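Local coordinates for protein periplasmic chaperone Spy (Escherichia coli, PDB 6BIE) that acts as an ATP-independent periplasmic chaperone that limits protein aggregation, lets substrates fold while bound to it and works as a cradle-shaped homodimer, at residues D9-Q14 with N78-E83; R16-G21 with N74-I79. One frame throughout, in Å; residues are numbered along the deposited sequence.

In the fold
From the N terminus, the chain enters helix 9-21, which supplies one side of both contacts. It then passes through helices 31-41, 48-56 and 59-77, and comes back alongside the first helix. Contact 2 closes the shorter excursion, bringing the C-terminal part of helix 59-77 against residues 16-21. A few residues later contact 1 closes a wider one, joining residues 9-14 to the turn that leads into helix 82-94. The two runs are roughly antiparallel, so the closures nest, with contact 2 the inner one. They share Ile-79, and their centres lie about 9 Å apart. Together they tie helix 9-21 to the C-terminal part of helix 59-77 and the start of helix 82-94.

Contact 1. Residues D9-Q14 with N78-E83; sequences DAQKQQ and NILTPE
The side-chain amide of Gln-11 meets the Ile-79 carbonyl at its NE2 edge, with Leu-80 CD2 over one face and Thr-81 CG2 toward the other, displaced beyond the nitrogen. NE2 donates to Ile-79 O at 2.9 Å, nearly straight at 160°. The oxygen lies almost in the amide plane, although the donor sits 38° above the carbonyl's own plane. The Leu-80 methyl CD2 is 4.2 Å from Gln-11 NE2, and Thr-81 CG2 is a little farther, so both are loose neighbours of the amide.

Gln-14 turns a face of its amide to Ile-79. Ile-79 CG2 stands over this face, 4.1 Å from Gln-14 CD, while Ile-79 CB lies 3.9 Å from Gln-14 OE1. The two side chains run past each other in opposite senses. With chi1 at 73°, Ile-79 holds CG1 between its backbone N and carbonyl carbon, and the extended branch carries CD1 down to helix 9-21. There CD1 lies 3.8 Å from Gln-14 CB and 4.0 Å from Gln-11 CB, and still closer, 3.6 Å, to Gln-11 O.

Gln-11 is buried, and its polar atoms have several partners: NE2 also bonds to Gln-84 OE1, and OE1 takes the Thr-8 backbone N. Gln-84 OE1 in turn accepts the Thr-81 backbone N, while the Thr-81 side chain caps the start of helix 82-94. Thr-8 and Gln-11 belong to one LTXXQ motif, Leu-80, Thr-81 and Gln-84 to another, so the signature of this family joins two helix starts through its glutamines. Leu-80 continues on to Leu-5, Leu-7 and Phe-88, and Asn-6 of the second subunit packs on Gln-14. The contact thus sits where helix 9-21, the turn after helix 59-77 and helix 82-94 come together.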
loop_
_atom_site.group_PDB
_atom_site.type_symbol
_atom_site.label_atom_id
_atom_site.label_comp_id
_atom_site.label_asym_id
_atom_site.label_seq_id
_atom_site.Cartn_x
_atom_site.Cartn_y
_atom_site.Cartn_z
ATOM N N ASP A 9 16.325 -7.613 -9.106
ATOM C CA ASP A 9 15.928 -6.948 -10.344
ATOM C C ASP A 9 14.531 -6.320 -10.276
ATOM O O ASP A 9 14.316 -5.197 -10.774
ATOM C CB ASP A 9 15.915 -7.910 -11.525
ATOM C CG ASP A 9 17.290 -8.290 -12.006
ATOM O OD1 ASP A 9 18.301 -7.670 -11.623
ATOM O OD2 ASP A 9 17.339 -9.239 -12.793
ATOM N N ALA A 10 13.579 -7.058 -9.684
ATOM C CA ALA A 10 12.232 -6.506 -9.432
ATOM C C ALA A 10 12.312 -5.238 -8.606
ATOM O O ALA A 10 11.673 -4.257 -8.951
ATOM C CB ALA A 10 11.318 -7.521 -8.756
ATOM N N GLN A 11 13.099 -5.243 -7.535
ATOM C CA GLN A 11 13.221 -4.058 -6.677
ATOM C C GLN A 11 13.902 -2.902 -7.422
ATOM O O GLN A 11 13.492 -1.759 -7.237
ATOM C CB GLN A 11 13.994 -4.381 -5.384
ATOM C CG GLN A 11 13.263 -5.296 -4.420
ATOM C CD GLN A 11 14.099 -5.761 -3.243
ATOM O OE1 GLN A 11 15.301 -6.112 -3.369
ATOM N NE2 GLN A 11 13.459 -5.797 -2.068
ATOM N N LYS A 12 14.898 -3.188 -8.282
ATOM C CA LYS A 12 15.545 -2.133 -9.054
ATOM C C LYS A 12 14.550 -1.436 -9.995
ATOM O O LYS A 12 14.573 -0.196 -10.133
ATOM C CB LYS A 12 16.752 -2.661 -9.850
ATOM C CG LYS A 12 17.948 -3.018 -8.998
ATOM C CD LYS A 12 19.033 -3.677 -9.844
ATOM C CE LYS A 12 20.357 -3.687 -9.120
ATOM N NZ LYS A 12 21.385 -4.438 -9.895
ATOM N N GLN A 13 13.673 -2.232 -10.617
ATOM C CA GLN A 13 12.588 -1.674 -11.434
ATOM C C GLN A 13 11.597 -0.852 -10.582
ATOM O O GLN A 13 11.173 0.226 -10.986
ATOM C CB GLN A 13 11.837 -2.779 -12.197
ATOM C CG GLN A 13 10.584 -2.324 -12.966
ATOM C CD GLN A 13 10.830 -1.236 -14.011
ATOM O OE1 GLN A 13 11.961 -1.004 -14.449
ATOM N NE2 GLN A 13 9.749 -0.571 -14.430
ATOM N N GLN A 14 11.220 -1.388 -9.427
ATOM C CA GLN A 14 10.306 -0.679 -8.514
ATOM C C GLN A 14 10.862 0.673 -8.066
ATOM O O GLN A 14 10.121 1.658 -8.005
ATOM C CB GLN A 14 9.977 -1.543 -7.306
ATOM C CG GLN A 14 9.091 -2.734 -7.623
ATOM C CD GLN A 14 8.929 -3.651 -6.433
ATOM O OE1 GLN A 14 9.891 -4.251 -5.958
ATOM N NE2 GLN A 14 7.708 -3.773 -5.957
ATOM N N ASN A 78 9.503 0.211 1.974
ATOM C CA ASN A 78 8.416 -0.764 1.903
ATOM C C ASN A 78 8.451 -1.765 0.744
ATOM O O ASN A 78 7.641 -2.678 0.733
ATOM C CB ASN A 78 7.073 -0.054 2.012
ATOM C CG ASN A 78 6.751 0.305 3.444
ATOM O OD1 ASN A 78 6.481 -0.586 4.253
ATOM N ND2 ASN A 78 6.832 1.592 3.784
ATOM N N ILE A 79 9.376 -1.634 -0.209
ATOM C CA ILE A 79 9.608 -2.737 -1.156
ATOM C C ILE A 79 10.650 -3.737 -0.646
ATOM O O ILE A 79 10.836 -4.775 -1.279
ATOM C CB ILE A 79 9.996 -2.278 -2.580
ATOM C CG1 ILE A 79 11.438 -1.742 -2.645
ATOM C CG2 ILE A 79 9.000 -1.281 -3.113
ATOM C CD1 ILE A 79 11.906 -1.307 -4.007
ATOM N N LEU A 80 11.314 -3.434 0.477
ATOM C CA LEU A 80 12.387 -4.269 0.995
ATOM C C LEU A 80 11.844 -5.507 1.706
ATOM O O LEU A 80 10.707 -5.491 2.224
ATOM C CB LEU A 80 13.270 -3.469 1.957
ATOM C CG LEU A 80 13.999 -2.238 1.410
ATOM C CD1 LEU A 80 14.817 -1.611 2.542
ATOM C CD2 LEU A 80 14.861 -2.582 0.187
ATOM N N THR A 81 12.649 -6.579 1.706
ATOM C CA THR A 81 12.362 -7.771 2.494
ATOM C C THR A 81 12.649 -7.482 3.973
ATOM O O THR A 81 13.323 -6.501 4.280
ATOM C CB THR A 81 13.245 -8.965 2.079
ATOM O OG1 THR A 81 14.620 -8.655 2.341
ATOM C CG2 THR A 81 13.061 -9.295 0.590
ATOM N N PRO A 82 12.142 -8.337 4.892
ATOM C CA PRO A 82 12.470 -8.143 6.311
ATOM C C PRO A 82 13.978 -8.085 6.582
ATOM O O PRO A 82 14.415 -7.219 7.318
ATOM C CB PRO A 82 11.817 -9.352 6.981
ATOM C CG PRO A 82 10.631 -9.626 6.118
ATOM C CD PRO A 82 11.108 -9.373 4.712
ATOM N N GLU A 83 14.749 -8.979 5.970
ATOM C CA GLU A 83 16.217 -8.949 6.039
ATOM C C GLU A 83 16.813 -7.627 5.557
ATOM O O GLU A 83 17.694 -7.069 6.209
ATOM C CB GLU A 83 16.821 -10.122 5.238
ATOM C CG GLU A 83 18.345 -10.182 5.226
ATOM C CD GLU A 83 18.893 -11.419 4.520
ATOM O OE1 GLU A 83 18.105 -12.303 4.095
ATOM O OE2 GLU A 83 20.137 -11.512 4.381
#

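Contact 2. Residues R16-G21 with N74-I79; sequences REIMKG and NKIYNI. With ZN (zinc ion), chain J.
Residues 16-21 and 74-79 run in roughly opposite directions, inclined to each other, with the Ile-18 and Lys-75 CA atoms closest at 7.2 Å. This is roughly antiparallel packing of helix 9-21 against the C-terminal part of helix 59-77, within the elongated cradle of the Spy fold. Ile-18 carries most of it. Its CD1 projects between Lys-75, Ile-76 and Ile-79, reaching Lys-75 CB at 3.9 Å, Ile-76 CG1 at 4.1 Å and Ile-79 CG2 at 4.2 Å. CG1 lies beside the backbone N of Ile-18 (chi1 -70°), and chi2 near extended sends the terminal methyl across to the other helix.

The other branch, Ile-18 CG2, rests against the CB and CD of Lys-75. The extended chain of that lysine crosses Ile-18 at a slant; its ammonium has a long, weak ion pair with Glu-71. On the flank, Met-19 bends at chi2 and brings CE to 4.2 Å from Ile-76 CD1, the two side chains meeting at about a right angle. Thr-72 touches both Ile-18 and Met-19, extending the packing back along helix 59-77.

Glu-17 faces a different neighbour. Its OE1 binds a zinc ion at 1.8 Å; Glu-83 of the second subunit is a further ligand of the same ion, and Glu-17 OE2 accepts from Gln-13. Near Asn-78, the Asn-74 carbonyl oxygen takes two donors from opposite faces of its plane, the backbone N and the side-chain ND2 of Asn-78, with ND2 3.0 Å from Asn-74 O.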
loop_
_atom_site.group_PDB
_atom_site.type_symbol
_atom_site.label_atom_id
_atom_site.label_comp_id
_atom_site.label_asym_id
_atom_site.label_seq_id
_atom_site.Cartn_x
_atom_site.Cartn_y
_atom_site.Cartn_z
ATOM N N ARG A 16 13.049 2.559 -9.789
ATOM C CA ARG A 16 12.920 3.425 -10.974
ATOM C C ARG A 16 11.508 4.004 -11.079
ATOM O O ARG A 16 11.338 5.204 -11.323
ATOM C CB ARG A 16 13.277 2.665 -12.266
ATOM C CG ARG A 16 13.232 3.495 -13.547
ATOM C CD ARG A 16 13.489 2.625 -14.771
ATOM N NE ARG A 16 14.558 1.674 -14.505
ATOM C CZ ARG A 16 15.837 1.882 -14.796
ATOM N NH1 ARG A 16 16.212 3.011 -15.384
ATOM N NH2 ARG A 16 16.739 0.955 -14.503
ATOM N N GLU A 17 10.506 3.153 -10.887
ATOM C CA GLU A 17 9.094 3.575 -10.920
ATOM C C GLU A 17 8.753 4.583 -9.814
ATOM O O GLU A 17 7.967 5.511 -10.031
ATOM C CB GLU A 17 8.167 2.353 -10.841
ATOM C CG GLU A 17 8.203 1.478 -12.106
ATOM C CD GLU A 17 7.495 0.136 -11.953
ATOM O OE1 GLU A 17 7.061 -0.214 -10.831
ATOM O OE2 GLU A 17 7.370 -0.601 -12.965
ATOM N N ILE A 18 9.342 4.395 -8.635
ATOM C CA ILE A 18 9.178 5.337 -7.515
ATOM C C ILE A 18 9.846 6.680 -7.813
ATOM O O ILE A 18 9.241 7.736 -7.585
ATOM C CB ILE A 18 9.719 4.731 -6.187
ATOM C CG1 ILE A 18 8.811 3.582 -5.713
ATOM C CG2 ILE A 18 9.810 5.785 -5.083
ATOM C CD1 ILE A 18 9.467 2.602 -4.768
ATOM N N MET A 19 11.081 6.637 -8.308
ATOM C CA MET A 19 11.876 7.849 -8.586
ATOM C C MET A 19 11.347 8.671 -9.764
ATOM O O MET A 19 11.478 9.894 -9.776
ATOM C CB MET A 19 13.338 7.485 -8.857
ATOM C CG MET A 19 14.080 6.876 -7.685
ATOM S SD MET A 19 14.742 8.040 -6.489
ATOM C CE MET A 19 16.009 7.012 -5.743
ATOM N N LYS A 20 10.792 8.000 -10.768
ATOM C CA LYS A 20 10.037 8.679 -11.827
ATOM C C LYS A 20 8.740 9.250 -11.249
ATOM O O LYS A 20 8.364 10.382 -11.551
ATOM C CB LYS A 20 9.737 7.722 -12.985
ATOM C CG LYS A 20 10.848 7.567 -14.021
ATOM C CD LYS A 20 12.282 7.638 -13.497
ATOM C CE LYS A 20 13.265 7.772 -14.642
ATOM N NZ LYS A 20 13.204 6.640 -15.608
ATOM N N GLY A 21 8.078 8.455 -10.407
ATOM C CA GLY A 21 6.841 8.861 -9.737
ATOM C C GLY A 21 6.918 10.042 -8.777
ATOM O O GLY A 21 5.877 10.586 -8.403
ATOM N N ASN A 74 10.305 6.289 2.178
ATOM C CA ASN A 74 9.303 5.406 2.743
ATOM C C ASN A 74 8.815 4.365 1.730
ATOM O O ASN A 74 8.656 3.174 2.073
ATOM C CB ASN A 74 8.124 6.222 3.308
ATOM C CG ASN A 74 7.010 5.333 3.858
ATOM O OD1 ASN A 74 6.133 4.911 3.123
ATOM N ND2 ASN A 74 7.041 5.059 5.145
ATOM N N LYS A 75 8.573 4.803 0.497
ATOM C CA LYS A 75 8.129 3.867 -0.551
ATOM C C LYS A 75 9.193 2.790 -0.808
ATOM O O LYS A 75 8.871 1.614 -0.960
ATOM C CB LYS A 75 7.803 4.609 -1.850
ATOM C CG LYS A 75 6.484 5.374 -1.781
ATOM C CD LYS A 75 6.236 6.171 -3.049
ATOM C CE LYS A 75 4.873 6.826 -2.968
ATOM N NZ LYS A 75 4.507 7.445 -4.266
ATOM N N ILE A 76 10.458 3.198 -0.830
ATOM C CA ILE A 76 11.557 2.271 -1.081
ATOM C C ILE A 76 11.716 1.315 0.089
ATOM O O ILE A 76 11.839 0.109 -0.113
ATOM C CB ILE A 76 12.890 3.006 -1.367
ATOM C CG1 ILE A 76 12.779 3.814 -2.670
ATOM C CG2 ILE A 76 14.025 1.990 -1.519
ATOM C CD1 ILE A 76 13.959 4.712 -2.956
ATOM N N TYR A 77 11.718 1.837 1.307
ATOM C CA TYR A 77 11.747 0.989 2.505
ATOM C C TYR A 77 10.710 -0.132 2.406
ATOM O O TYR A 77 11.001 -1.281 2.704
ATOM C CB TYR A 77 11.492 1.823 3.761
ATOM C CG TYR A 77 11.546 1.028 5.049
ATOM C CD1 TYR A 77 12.769 0.729 5.662
ATOM C CD2 TYR A 77 10.373 0.565 5.661
ATOM C CE1 TYR A 77 12.822 -0.032 6.831
ATOM C CE2 TYR A 77 10.427 -0.193 6.824
ATOM C CZ TYR A 77 11.648 -0.473 7.403
ATOM O OH TYR A 77 11.704 -1.184 8.578
ATOM N N ASN A 78 9.503 0.211 1.974
ATOM C CA ASN A 78 8.416 -0.764 1.903
ATOM C C ASN A 78 8.451 -1.765 0.744
ATOM O O ASN A 78 7.641 -2.678 0.733
ATOM C CB ASN A 78 7.073 -0.054 2.012
ATOM C CG ASN A 78 6.751 0.305 3.444
ATOM O OD1 ASN A 78 6.481 -0.586 4.253
ATOM N ND2 ASN A 78 6.832 1.592 3.784
ATOM N N ILE A 79 9.376 -1.634 -0.209
ATOM C CA ILE A 79 9.608 -2.737 -1.156
ATOM C C ILE A 79 10.650 -3.737 -0.646
ATOM O O ILE A 79 10.836 -4.775 -1.279
ATOM C CB ILE A 79 9.996 -2.278 -2.580
ATOM C CG1 ILE A 79 11.438 -1.742 -2.645
ATOM C CG2 ILE A 79 9.000 -1.281 -3.113
ATOM C CD1 ILE A 79 11.906 -1.307 -4.007
HETATM ZN ZN ZN J . 6.179 -1.725 -10.570
#